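Putative peptidyl-arginine deiminase (Chlorobium tepidum, PDB 1XKN) probably hydrolyses the guanidinium group of agmatine or of arginine residues, releasing ammonia. Local coordinates at residues A[298-303]-A[324-329]; A[269-274]-A[283-288]; A[13-18]-A[49-54]; A[9-14]-A[341-346]; A[226-231]-A[260-265]. One frame throughout, in Å; residues are numbered along the deposited sequence.

Contact 1 of 5, residues A[298-303]-A[324-329]; sequences VPTYRC and GIDCSD
The guanidinium group of Arg302 lies over the side chain of Ser328, whose CB sits 3.6 Å above the guanidinium plane, near its centre. At its edge the same group grips Asp326 side-on, with two nitrogens meeting one oxygen: Arg302 NH2 reaches the syn lone pair of Asp326 OD2 at 2.8 Å, while Arg302 NE comes at 3.1 Å from above the carboxylate. The two planes are turned 42° apart. With CG anti to the backbone N (chi1 178°), Asp326 also sends OD1 to Ser328, accepting the hydroxyl OG at 2.6 Å and, from above the carboxylate plane, the backbone N of Ser328 in an Asx turn. Both carboxylate oxygens are thus taken, which makes aspartate, short and two-headed, apt for this spot. A water joins OD1 to Thr300 OG1 and Arg302 N, and a second links Arg302 NH2 to Asp329 OD2 toward solvent.

On the face of Pro299 and Ile325, and just past the strand ends, the contact is buried and mostly apolar. Pro299 CB rests 3.5 Å from Cys327 SG, and Tyr301 lays CE1 3.3 Å from Cys327 O, with its OH near Cys327 CB. Tyr301's backbone N and that of Cys303 bind Asp306, so the chain is already held at the start of helix 305-316. Between the two sides run the backbone bonds Ile325 N to Val298 O, Thr300 N to Ile325 O and Cys327 N to Thr300 O. This parallel pairing, with helix 305-316 connecting its strands 295-300 and 321-326, is a beta-alpha-beta crossover.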
# COMPACT_ATOMS: atom_id res chain seq x y z
N VAL A 298 -0.81 11.96 1.90
CA VAL A 298 -1.84 11.56 2.84
C VAL A 298 -3.24 11.83 2.31
O VAL A 298 -3.53 12.92 1.81
CB VAL A 298 -1.67 12.33 4.16
CG1 VAL A 298 -2.67 11.83 5.19
CG2 VAL A 298 -0.25 12.17 4.66
N PRO A 299 -4.14 10.84 2.40
CA PRO A 299 -5.49 11.07 1.91
C PRO A 299 -6.23 12.00 2.88
O PRO A 299 -6.09 11.85 4.10
CB PRO A 299 -6.09 9.67 1.88
CG PRO A 299 -5.41 8.98 3.03
CD PRO A 299 -3.97 9.46 2.89
N THR A 300 -6.97 12.97 2.36
CA THR A 300 -7.72 13.88 3.22
C THR A 300 -9.20 13.78 2.91
O THR A 300 -9.60 13.41 1.80
CB THR A 300 -7.24 15.34 3.09
OG1 THR A 300 -7.32 15.77 1.72
CG2 THR A 300 -5.81 15.47 3.59
N TYR A 301 -10.03 14.10 3.91
CA TYR A 301 -11.47 13.98 3.77
C TYR A 301 -12.30 15.19 4.17
O TYR A 301 -13.31 15.06 4.86
CB TYR A 301 -11.92 12.74 4.54
CG TYR A 301 -11.31 11.49 3.96
CD1 TYR A 301 -11.84 10.93 2.80
CD2 TYR A 301 -10.16 10.92 4.50
CE1 TYR A 301 -11.24 9.84 2.19
CE2 TYR A 301 -9.54 9.83 3.89
CZ TYR A 301 -10.09 9.30 2.73
OH TYR A 301 -9.49 8.24 2.09
N ARG A 302 -11.86 16.35 3.71
CA ARG A 302 -12.55 17.61 3.97
C ARG A 302 -13.06 17.80 5.40
O ARG A 302 -14.25 18.02 5.62
CB ARG A 302 -13.73 17.75 2.99
CG ARG A 302 -13.30 17.64 1.53
CD ARG A 302 -14.48 17.64 0.56
NE ARG A 302 -14.02 17.34 -0.79
CZ ARG A 302 -14.83 17.12 -1.83
NH1 ARG A 302 -16.15 17.17 -1.68
NH2 ARG A 302 -14.31 16.84 -3.02
N CYS A 303 -12.16 17.73 6.37
CA CYS A 303 -12.55 17.93 7.76
C CYS A 303 -11.36 18.49 8.53
O CYS A 303 -10.22 18.43 8.06
CB CYS A 303 -13.04 16.62 8.39
SG CYS A 303 -11.75 15.40 8.73
N GLY A 324 -1.27 16.62 1.35
CA GLY A 324 -2.57 15.99 1.36
C GLY A 324 -3.18 15.93 -0.03
O GLY A 324 -2.91 16.79 -0.88
N ILE A 325 -3.97 14.90 -0.27
CA ILE A 325 -4.66 14.72 -1.55
C ILE A 325 -6.09 14.36 -1.17
O ILE A 325 -6.33 13.37 -0.48
CB ILE A 325 -4.04 13.59 -2.39
CG1 ILE A 325 -2.62 13.99 -2.83
CG2 ILE A 325 -4.91 13.29 -3.61
CD1 ILE A 325 -1.90 12.96 -3.68
N ASP A 326 -7.05 15.19 -1.61
CA ASP A 326 -8.45 14.95 -1.29
C ASP A 326 -8.92 13.63 -1.89
O ASP A 326 -8.92 13.46 -3.11
CB ASP A 326 -9.31 16.10 -1.80
CG ASP A 326 -10.80 15.88 -1.55
OD1 ASP A 326 -11.15 15.29 -0.51
OD2 ASP A 326 -11.61 16.31 -2.40
N CYS A 327 -9.32 12.71 -1.02
CA CYS A 327 -9.78 11.40 -1.45
C CYS A 327 -11.26 11.18 -1.17
O CYS A 327 -11.72 10.05 -1.08
CB CYS A 327 -8.94 10.32 -0.77
SG CYS A 327 -7.24 10.23 -1.39
N SER A 328 -12.00 12.28 -1.05
CA SER A 328 -13.43 12.22 -0.79
C SER A 328 -14.15 11.36 -1.82
O SER A 328 -15.11 10.66 -1.50
CB SER A 328 -14.02 13.63 -0.77
OG SER A 328 -13.48 14.39 0.30
N ASP A 329 -13.70 11.43 -3.07
CA ASP A 329 -14.32 10.64 -4.13
C ASP A 329 -13.59 9.33 -4.34
O ASP A 329 -14.21 8.30 -4.63
CB ASP A 329 -14.37 11.42 -5.44
CG ASP A 329 -15.30 12.62 -5.37
OD1 ASP A 329 -16.48 12.43 -5.02
OD2 ASP A 329 -14.84 13.73 -5.67
O HOH W 1 -9.84 16.71 1.63
O HOH W 2 -15.75 16.17 -5.36

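Contact 2 of 5, residues A[269-274]-A[283-288]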
# COMPACT_ATOMS: atom_id res chain seq x y z
N LEU A 269 -2.60 8.51 15.62
CA LEU A 269 -3.05 9.28 14.47
C LEU A 269 -4.56 9.41 14.61
O LEU A 269 -5.22 8.51 15.13
CB LEU A 269 -2.72 8.56 13.16
CG LEU A 269 -1.41 8.94 12.46
CD1 LEU A 269 -1.18 8.04 11.26
CD2 LEU A 269 -1.48 10.40 12.03
N PRO A 270 -5.12 10.54 14.18
CA PRO A 270 -6.57 10.67 14.30
C PRO A 270 -7.23 9.86 13.19
O PRO A 270 -6.56 9.35 12.30
CB PRO A 270 -6.80 12.18 14.12
CG PRO A 270 -5.69 12.56 13.18
CD PRO A 270 -4.51 11.80 13.71
N MSE A 271 -8.55 9.70 13.29
CA MSE A 271 -9.31 9.01 12.27
C MSE A 271 -10.08 10.14 11.60
O MSE A 271 -10.40 11.13 12.25
CB MSE A 271 -10.32 8.03 12.87
CG MSE A 271 -9.77 6.64 13.16
SE MSE A 271 -9.31 5.64 11.57
CE MSE A 271 -11.12 5.28 10.97
N PRO A 272 -10.36 10.02 10.30
CA PRO A 272 -11.11 11.08 9.63
C PRO A 272 -12.52 11.13 10.22
O PRO A 272 -12.99 10.14 10.78
CB PRO A 272 -11.14 10.62 8.18
CG PRO A 272 -9.88 9.83 8.05
CD PRO A 272 -9.84 9.04 9.33
N GLU A 273 -13.19 12.28 10.12
CA GLU A 273 -14.56 12.34 10.60
C GLU A 273 -15.29 11.40 9.67
O GLU A 273 -14.91 11.24 8.52
CB GLU A 273 -15.12 13.76 10.48
CG GLU A 273 -14.68 14.67 11.60
CD GLU A 273 -15.12 16.11 11.40
OE1 GLU A 273 -15.94 16.37 10.50
OE2 GLU A 273 -14.65 16.98 12.16
N PRO A 274 -16.36 10.74 10.16
CA PRO A 274 -17.14 9.80 9.35
C PRO A 274 -17.43 10.24 7.92
O PRO A 274 -17.88 11.36 7.68
CB PRO A 274 -18.41 9.63 10.18
CG PRO A 274 -17.89 9.72 11.58
CD PRO A 274 -16.95 10.91 11.49
N PRO A 283 -14.47 3.38 4.30
CA PRO A 283 -13.24 3.15 5.08
C PRO A 283 -12.17 4.23 4.99
O PRO A 283 -11.00 3.95 4.72
CB PRO A 283 -12.75 1.81 4.55
CG PRO A 283 -13.10 1.89 3.09
CD PRO A 283 -14.49 2.52 3.10
N ALA A 284 -12.56 5.48 5.24
CA ALA A 284 -11.63 6.60 5.19
C ALA A 284 -10.63 6.51 6.34
O ALA A 284 -11.02 6.34 7.50
CB ALA A 284 -12.41 7.91 5.29
N SER A 285 -9.35 6.62 6.03
CA SER A 285 -8.32 6.55 7.05
C SER A 285 -7.01 7.21 6.64
O SER A 285 -6.52 7.01 5.54
CB SER A 285 -8.03 5.09 7.42
OG SER A 285 -6.97 5.02 8.35
N TYR A 286 -6.46 8.01 7.55
CA TYR A 286 -5.20 8.69 7.28
C TYR A 286 -4.03 7.72 7.27
O TYR A 286 -2.95 8.06 6.80
CB TYR A 286 -4.95 9.79 8.31
CG TYR A 286 -6.02 10.85 8.36
CD1 TYR A 286 -6.32 11.61 7.22
CD2 TYR A 286 -6.73 11.10 9.53
CE1 TYR A 286 -7.32 12.59 7.26
CE2 TYR A 286 -7.72 12.07 9.58
CZ TYR A 286 -8.01 12.81 8.44
OH TYR A 286 -9.00 13.77 8.49
N ALA A 287 -4.23 6.52 7.80
CA ALA A 287 -3.16 5.53 7.82
C ALA A 287 -2.87 5.03 6.41
O ALA A 287 -1.84 4.41 6.16
CB ALA A 287 -3.53 4.36 8.72
N ASN A 288 -3.80 5.28 5.48
CA ASN A 288 -3.62 4.83 4.11
C ASN A 288 -2.81 5.85 3.30
O ASN A 288 -3.17 6.20 2.18
CB ASN A 288 -4.99 4.58 3.46
CG ASN A 288 -4.94 3.50 2.39
OD1 ASN A 288 -4.70 2.32 2.69
ND2 ASN A 288 -5.17 3.88 1.15
O HOH W 3 -6.64 7.50 10.27
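One face of the Tyr286 ring carries Pro272, whose CG stands 3.5 Å from the ring centroid and only 14° off the ring normal, a CH-pi contact. The ring's edge meets backbone: Pro270 O approaches Tyr286 CD2 to 3.3 Å, while Pro270 CG touches the same carbon more loosely. Tyr286 belongs to a type I beta turn, Ser285 to Asn288, which also holds an ST turn. This turn comes just before strand 290-291, and the proline-rich chain it meets leaves strand 265-269. Rigid prolines suit the surface on which a flat ring is laid, and the phenol OH, beyond the ring, is hydrogen-bonded to Asp306 of helix 305-316.

Selenomethionine Met271 starts out pointing away from the turn, but bends at chi2 and chi3 bring its methyl CE back to 3.6 Å from Ala284 O, and the small Ala284 CB lets Pro272 CB in to 4.2 Å. Ser285 holds OG anti to its own backbone N (chi1 176°); there it accepts Ala287 N at 3.2 Å, and it bonds to Asp220 O as well. A water bridges the two loops, donating to Pro270 O at 2.7 Å and accepting from Tyr286 N at 2.8 Å.

Contact 3 of 5, residues A[13-18]-A[49-54]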
# COMPACT_ATOMS: atom_id res chain seq x y z
N ALA A 13 12.38 3.24 2.40
CA ALA A 13 13.70 3.04 1.80
C ALA A 13 13.67 3.73 0.44
O ALA A 13 12.60 3.94 -0.13
CB ALA A 13 13.99 1.55 1.64
N PRO A 14 14.84 4.09 -0.11
CA PRO A 14 14.91 4.76 -1.41
C PRO A 14 14.16 4.02 -2.52
O PRO A 14 14.29 2.80 -2.64
CB PRO A 14 16.41 4.84 -1.68
CG PRO A 14 16.97 5.00 -0.30
CD PRO A 14 16.19 3.98 0.49
N HIS A 15 13.40 4.75 -3.32
CA HIS A 15 12.64 4.15 -4.42
C HIS A 15 13.23 4.44 -5.79
O HIS A 15 13.78 5.51 -6.04
CB HIS A 15 11.21 4.70 -4.47
CG HIS A 15 10.40 4.43 -3.25
ND1 HIS A 15 9.21 5.08 -3.01
CD2 HIS A 15 10.60 3.60 -2.20
CE1 HIS A 15 8.71 4.65 -1.87
NE2 HIS A 15 9.53 3.75 -1.36
N ALA A 16 13.08 3.47 -6.68
CA ALA A 16 13.52 3.62 -8.05
C ALA A 16 12.32 4.26 -8.74
O ALA A 16 12.46 5.07 -9.66
CB ALA A 16 13.83 2.26 -8.68
N SER A 17 11.12 3.89 -8.28
CA SER A 17 9.88 4.42 -8.84
C SER A 17 8.69 4.05 -7.97
O SER A 17 8.84 3.39 -6.93
CB SER A 17 9.62 3.81 -10.22
OG SER A 17 9.10 2.49 -10.09
N THR A 18 7.51 4.48 -8.40
CA THR A 18 6.26 4.14 -7.74
C THR A 18 5.36 3.66 -8.87
O THR A 18 5.34 4.26 -9.95
CB THR A 18 5.56 5.34 -7.07
OG1 THR A 18 6.35 5.80 -5.96
CG2 THR A 18 4.18 4.93 -6.56
N ARG A 49 7.09 14.51 -8.77
CA ARG A 49 7.95 15.54 -8.21
C ARG A 49 9.08 14.87 -7.44
O ARG A 49 10.16 15.44 -7.26
CB ARG A 49 7.15 16.42 -7.24
CG ARG A 49 6.03 17.22 -7.87
CD ARG A 49 5.28 17.99 -6.80
NE ARG A 49 6.18 18.89 -6.07
CZ ARG A 49 6.08 19.16 -4.77
NH1 ARG A 49 5.12 18.60 -4.05
NH2 ARG A 49 6.93 20.00 -4.20
N SER A 50 8.83 13.64 -7.02
CA SER A 50 9.77 12.87 -6.22
C SER A 50 10.58 11.79 -6.94
O SER A 50 11.77 11.63 -6.68
CB SER A 50 8.99 12.21 -5.07
OG SER A 50 9.79 11.27 -4.37
N GLU A 51 9.93 11.06 -7.84
CA GLU A 51 10.60 9.97 -8.52
C GLU A 51 9.86 9.55 -9.78
O GLU A 51 8.85 10.16 -10.16
CB GLU A 51 10.70 8.78 -7.55
CG GLU A 51 9.33 8.18 -7.19
CD GLU A 51 9.19 7.78 -5.73
OE1 GLU A 51 8.65 6.69 -5.45
OE2 GLU A 51 9.61 8.57 -4.85
N THR A 52 10.38 8.51 -10.42
CA THR A 52 9.78 7.96 -11.63
C THR A 52 8.43 7.36 -11.26
O THR A 52 8.27 6.77 -10.19
CB THR A 52 10.66 6.84 -12.21
OG1 THR A 52 11.95 7.37 -12.56
CG2 THR A 52 10.01 6.24 -13.45
N VAL A 53 7.46 7.52 -12.16
CA VAL A 53 6.12 6.98 -11.95
C VAL A 53 5.80 6.04 -13.11
O VAL A 53 5.75 6.46 -14.26
CB VAL A 53 5.06 8.11 -11.91
CG1 VAL A 53 3.70 7.54 -11.56
CG2 VAL A 53 5.47 9.18 -10.91
N ASN A 54 5.60 4.77 -12.79
CA ASN A 54 5.27 3.76 -13.79
C ASN A 54 3.78 3.52 -13.72
O ASN A 54 3.26 3.12 -12.68
CB ASN A 54 6.04 2.47 -13.51
CG ASN A 54 7.53 2.60 -13.76
OD1 ASN A 54 8.35 2.43 -12.86
ND2 ASN A 54 7.89 2.92 -15.00
O HOH W 4 13.25 7.60 -9.78
O HOH W 5 13.48 4.56 -12.44
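Glu51 turns CG between its backbone N and carbonyl carbon (chi1 66°) and bends again at chi2, while His15 swings its ring beside its own backbone N (chi1 -61°); together these rotations bring Glu51 OE1 to 3.0 Å from His15 ND1. The oxygen lies in the imidazole plane, but ring and carboxylate stand 84° apart. Thr18 OG1 meets the same Glu51 OE1, at 2.5 Å, from the opposite face of the carboxylate, and this hydroxyl also bonds to Tyr290. Glu51 OE2 is taken by Ser50 OG at 2.7 Å and by Asn293 N, so the buried carboxylate is held at both oxygens. His15 NE2 also bonds, to Glu11 O.

These groups sit where two neighbouring strands, 15-21 and 52-57, begin to run parallel, the starts of the two strands of a beta-alpha-beta crossover, linked through helix 36-50. Thr18 N donates to Thr52 O at 3.0 Å and Thr18 O accepts Asn54 N at 2.9 Å. Just before this pairing, Ala16 and Ser17 form a classic beta bulge opposite Glu344 of the antiparallel neighbour, strand 342-345, and a water reaches from Ala16 O to Thr52 N at the start of the pairing. Small Ser17 lies on the same face as Thr52: its OG bonds to Glu344 and also lies 2.9 Å from Asn54 OD1.

Contact 4 of 5, residues A[9-14]-A[341-346]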
# COMPACT_ATOMS: atom_id res chain seq x y z
N PRO A 9 12.41 -4.41 1.45
CA PRO A 9 12.73 -3.08 1.96
C PRO A 9 11.49 -2.40 2.53
O PRO A 9 10.37 -2.65 2.08
CB PRO A 9 13.24 -2.34 0.72
CG PRO A 9 13.84 -3.44 -0.10
CD PRO A 9 12.82 -4.55 0.04
N PRO A 10 11.68 -1.53 3.53
CA PRO A 10 10.54 -0.83 4.11
C PRO A 10 10.09 0.23 3.11
O PRO A 10 10.85 0.59 2.21
CB PRO A 10 11.11 -0.24 5.40
CG PRO A 10 12.52 0.07 5.01
CD PRO A 10 12.93 -1.16 4.22
N GLU A 11 8.87 0.72 3.25
CA GLU A 11 8.35 1.70 2.32
C GLU A 11 9.13 3.01 2.29
O GLU A 11 9.11 3.73 1.28
CB GLU A 11 6.88 1.98 2.64
CG GLU A 11 6.13 2.72 1.56
CD GLU A 11 4.64 2.65 1.78
OE1 GLU A 11 4.09 1.53 1.74
OE2 GLU A 11 4.02 3.72 1.98
N TRP A 12 9.83 3.33 3.37
CA TRP A 12 10.60 4.57 3.42
C TRP A 12 12.01 4.44 2.84
O TRP A 12 12.75 5.42 2.79
CB TRP A 12 10.68 5.09 4.86
CG TRP A 12 11.35 4.15 5.81
CD1 TRP A 12 12.69 3.94 5.95
CD2 TRP A 12 10.71 3.28 6.74
NE1 TRP A 12 12.93 2.98 6.91
CE2 TRP A 12 11.72 2.56 7.41
CE3 TRP A 12 9.37 3.03 7.07
CZ2 TRP A 12 11.44 1.61 8.39
CZ3 TRP A 12 9.09 2.08 8.05
CH2 TRP A 12 10.12 1.38 8.69
N ALA A 13 12.38 3.24 2.40
CA ALA A 13 13.70 3.04 1.80
C ALA A 13 13.67 3.73 0.44
O ALA A 13 12.60 3.94 -0.13
CB ALA A 13 13.99 1.55 1.64
N PRO A 14 14.84 4.09 -0.11
CA PRO A 14 14.91 4.76 -1.41
C PRO A 14 14.16 4.02 -2.52
O PRO A 14 14.29 2.80 -2.64
CB PRO A 14 16.41 4.84 -1.68
CG PRO A 14 16.97 5.00 -0.30
CD PRO A 14 16.19 3.98 0.49
N THR A 341 -1.09 2.51 -4.83
CA THR A 341 0.33 2.63 -5.12
C THR A 341 1.13 1.41 -4.70
O THR A 341 0.67 0.58 -3.93
CB THR A 341 0.93 3.82 -4.34
OG1 THR A 341 0.71 3.62 -2.94
CG2 THR A 341 0.29 5.12 -4.76
N HIS A 342 2.34 1.30 -5.25
CA HIS A 342 3.27 0.26 -4.84
C HIS A 342 4.65 0.73 -5.22
O HIS A 342 4.94 0.99 -6.39
CB HIS A 342 3.00 -1.11 -5.46
CG HIS A 342 3.54 -2.23 -4.63
ND1 HIS A 342 4.88 -2.32 -4.29
CD2 HIS A 342 2.91 -3.24 -3.99
CE1 HIS A 342 5.04 -3.34 -3.46
NE2 HIS A 342 3.86 -3.91 -3.26
N GLU A 343 5.49 0.87 -4.21
CA GLU A 343 6.83 1.32 -4.44
C GLU A 343 7.68 0.27 -5.12
O GLU A 343 7.37 -0.92 -5.11
CB GLU A 343 7.49 1.71 -3.11
CG GLU A 343 7.80 0.54 -2.17
CD GLU A 343 6.61 0.05 -1.36
OE1 GLU A 343 5.48 0.52 -1.60
OE2 GLU A 343 6.80 -0.81 -0.48
N GLU A 344 8.75 0.74 -5.75
CA GLU A 344 9.73 -0.13 -6.37
C GLU A 344 11.01 0.30 -5.67
O GLU A 344 11.53 1.38 -5.95
CB GLU A 344 9.89 0.11 -7.87
CG GLU A 344 11.10 -0.67 -8.40
CD GLU A 344 11.40 -0.45 -9.87
OE1 GLU A 344 12.45 -0.95 -10.33
OE2 GLU A 344 10.59 0.21 -10.57
N PRO A 345 11.50 -0.50 -4.73
CA PRO A 345 12.74 -0.10 -4.05
C PRO A 345 13.94 -0.09 -4.99
O PRO A 345 13.99 -0.86 -5.95
CB PRO A 345 12.87 -1.15 -2.94
CG PRO A 345 12.17 -2.36 -3.52
CD PRO A 345 10.95 -1.73 -4.14
N ALA A 346 14.89 0.79 -4.73
CA ALA A 346 16.10 0.90 -5.54
C ALA A 346 17.22 0.08 -4.91
O ALA A 346 17.69 0.42 -3.82
CB ALA A 346 16.53 2.37 -5.65
O HOH W 6 9.02 -2.38 -0.37
O HOH W 7 4.97 -1.38 1.72
O HOH W 8 16.13 0.96 -1.56
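Pro9 meets Pro345 ring to ring, the two crossing at about a right angle with Pro9 CG 3.8 Å from Pro345 CB; compact apolar rings suit this spot, where Pro345 also lies on Tyr102. Pro9 O accepts from a water that also donates, at 2.7 Å, to Glu343 OE2. Pro10 opens a type I beta turn that ends at Ala13. Within that turn Glu11 reaches out extended, CG anti to the backbone N (chi1 -166°), whereas Glu343 comes to meet it by folding, with CG between N and the carbonyl carbon (chi1 70°) and a further bend at chi2. Their side chains cross at about a right angle and Glu11 OE1 comes to 3.8 Å from Glu343 OE1. Two like charges this close and buried would probably repel, but each has an arginine: Arg223 forms a salt bridge with Glu11 and Arg96 one with Glu343, while His338 bonds to Glu11 OE1. Another water donates to both Glu11 OE1 and Glu343 OE2.

Here the loop between strands 5-7 and 15-21 covers strand 342-345, the last of the chain, which runs antiparallel to strand 15-21 at the border of a mixed sheet. The amino- and carboxy-terminal parts are thereby joined, consistent with the closed alpha/beta propeller of guanidino-group-modifying enzymes. At Pro14 the backbone takes over: Ala346 N donates to Pro14 O at 3.0 Å, nearly straight at 168°, and a water bridges Pro14 O to Ala346 O at the surface.

Contact 5 of 5, residues A[226-231]-A[260-265]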
# COMPACT_ATOMS: atom_id res chain seq x y z
N ASN A 226 9.23 3.99 11.06
CA ASN A 226 10.66 3.79 11.20
C ASN A 226 10.87 2.43 11.86
O ASN A 226 9.91 1.75 12.22
CB ASN A 226 11.37 4.92 11.97
CG ASN A 226 10.94 5.03 13.41
OD1 ASN A 226 11.05 4.09 14.18
ND2 ASN A 226 10.45 6.21 13.79
N GLU A 227 12.13 2.02 11.99
CA GLU A 227 12.49 0.73 12.55
C GLU A 227 11.77 0.29 13.83
O GLU A 227 11.46 -0.89 13.99
CB GLU A 227 14.00 0.69 12.77
CG GLU A 227 14.61 -0.69 12.77
CD GLU A 227 16.08 -0.66 12.41
OE1 GLU A 227 16.89 -0.15 13.22
OE2 GLU A 227 16.42 -1.11 11.30
N ASN A 228 11.51 1.23 14.73
CA ASN A 228 10.85 0.87 15.98
C ASN A 228 9.63 1.72 16.32
O ASN A 228 9.23 1.78 17.49
CB ASN A 228 11.86 0.89 17.14
CG ASN A 228 12.53 2.24 17.32
OD1 ASN A 228 13.58 2.34 17.96
ND2 ASN A 228 11.93 3.29 16.79
N THR A 229 9.03 2.34 15.32
CA THR A 229 7.86 3.18 15.57
C THR A 229 6.67 2.84 14.68
O THR A 229 6.80 2.75 13.46
CB THR A 229 8.20 4.67 15.40
OG1 THR A 229 9.29 5.01 16.26
CG2 THR A 229 6.99 5.53 15.78
N VAL A 230 5.51 2.66 15.31
CA VAL A 230 4.29 2.36 14.59
C VAL A 230 3.27 3.46 14.82
O VAL A 230 3.05 3.89 15.95
CB VAL A 230 3.66 1.03 15.08
CG1 VAL A 230 2.33 0.79 14.37
CG2 VAL A 230 4.61 -0.12 14.80
N VAL A 231 2.66 3.93 13.74
CA VAL A 231 1.62 4.94 13.86
C VAL A 231 0.32 4.17 13.75
O VAL A 231 0.18 3.28 12.91
CB VAL A 231 1.69 6.02 12.74
CG1 VAL A 231 2.91 6.91 12.96
CG2 VAL A 231 1.74 5.37 11.36
N ASP A 260 14.62 -7.00 19.79
CA ASP A 260 15.43 -6.77 20.99
C ASP A 260 14.62 -6.83 22.28
O ASP A 260 15.16 -6.61 23.36
CB ASP A 260 16.14 -5.41 20.90
CG ASP A 260 15.18 -4.27 20.60
OD1 ASP A 260 13.97 -4.40 20.87
OD2 ASP A 260 15.66 -3.22 20.11
N GLY A 261 13.33 -7.13 22.15
CA GLY A 261 12.48 -7.22 23.32
C GLY A 261 12.12 -5.86 23.91
O GLY A 261 11.53 -5.78 24.98
N LYS A 262 12.47 -4.80 23.20
CA LYS A 262 12.18 -3.44 23.64
C LYS A 262 10.81 -2.99 23.13
O LYS A 262 10.43 -3.30 22.00
CB LYS A 262 13.28 -2.49 23.15
CG LYS A 262 13.09 -1.02 23.52
CD LYS A 262 14.35 -0.21 23.22
CE LYS A 262 14.72 -0.25 21.74
NZ LYS A 262 13.70 0.42 20.89
N PRO A 263 10.05 -2.25 23.95
CA PRO A 263 8.73 -1.80 23.50
C PRO A 263 8.78 -0.89 22.28
O PRO A 263 9.63 -0.01 22.18
CB PRO A 263 8.16 -1.09 24.74
CG PRO A 263 9.39 -0.63 25.47
CD PRO A 263 10.32 -1.81 25.33
N LEU A 264 7.88 -1.13 21.33
CA LEU A 264 7.83 -0.31 20.14
C LEU A 264 7.24 1.05 20.51
O LEU A 264 6.43 1.15 21.43
CB LEU A 264 6.94 -0.97 19.07
CG LEU A 264 7.39 -2.33 18.55
CD1 LEU A 264 6.34 -2.90 17.60
CD2 LEU A 264 8.73 -2.18 17.84
N ASN A 265 7.67 2.09 19.80
CA ASN A 265 7.15 3.43 20.04
C ASN A 265 5.83 3.51 19.29
O ASN A 265 5.77 3.16 18.11
CB ASN A 265 8.12 4.48 19.49
CG ASN A 265 9.47 4.45 20.17
OD1 ASN A 265 10.51 4.40 19.51
ND2 ASN A 265 9.47 4.48 21.50
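Backbone makes the close part of this contact: Asn265 N donates to Asn228 O at 2.8 Å, and Val230 N to Asn265 O at 2.9 Å, both bonds fairly straight. Asn265 thus bonds on both sides of Thr229, its parallel bridge partner, whose CA also comes near Asn265 O. Beneath them Val230 CG2 comes to 4.3 Å from Leu264 CD1. Leu167 and Leu169 of strand 167-171 extend this apolar patch, where branched side chains fill the buried face of the sheet.

Strand 229-233 starts here beside strand 265-269, and because helix 243-253 connects the two parallel neighbours, the contact lies at the opening of a beta-alpha-beta crossover. Strand 222-226 reaches it through a type I beta turn from Asn226 to Thr229. Asn226 is well chosen for such a corner: its OD1 accepts Asn228 N in an Asx turn, and Asn226 OD1 also receives Thr229 OG1 at 2.9 Å.

Out toward solvent the fit slackens. Asn228, with CG between its N and carbonyl carbon (chi1 58°), stands across from Asn265 with the amide planes 84° apart; Asn228 ND2 and Asn265 OD1 are 3.3 Å apart but too poorly aligned to bond. Lys262, its backbone N positioned by an Asx turn from Asp260, is a long, flexible residue that suits an exposed position; its chain curls at chi3 and chi4 and leaves Lys262 NZ 3.5 Å from Asn228 OD1.

Contacts 1, 3 and 5 each pair parallel strands at a beta-alpha-beta crossover, yet differ by depth: contact 3 buries a carboxylate among several donors, contact 1 puts its salt bridge toward solvent, and contact 5 ends in loosely placed polar side chains at the surface. Contact 2 joins two loops, by a proline on a ring, and contact 4 a loop to an edge strand, by water-linked glutamates. Contacts 3 and 4, whose centres are 8 Å apart, share Ala13 and Pro14 and bind neighbouring strands of one sheet. Contact 2 touches contact 1 through Tyr286 and Pro299, and contact 5 through Leu269 and Val231; Trp12 packs contact 4 against Asn226 of contact 5.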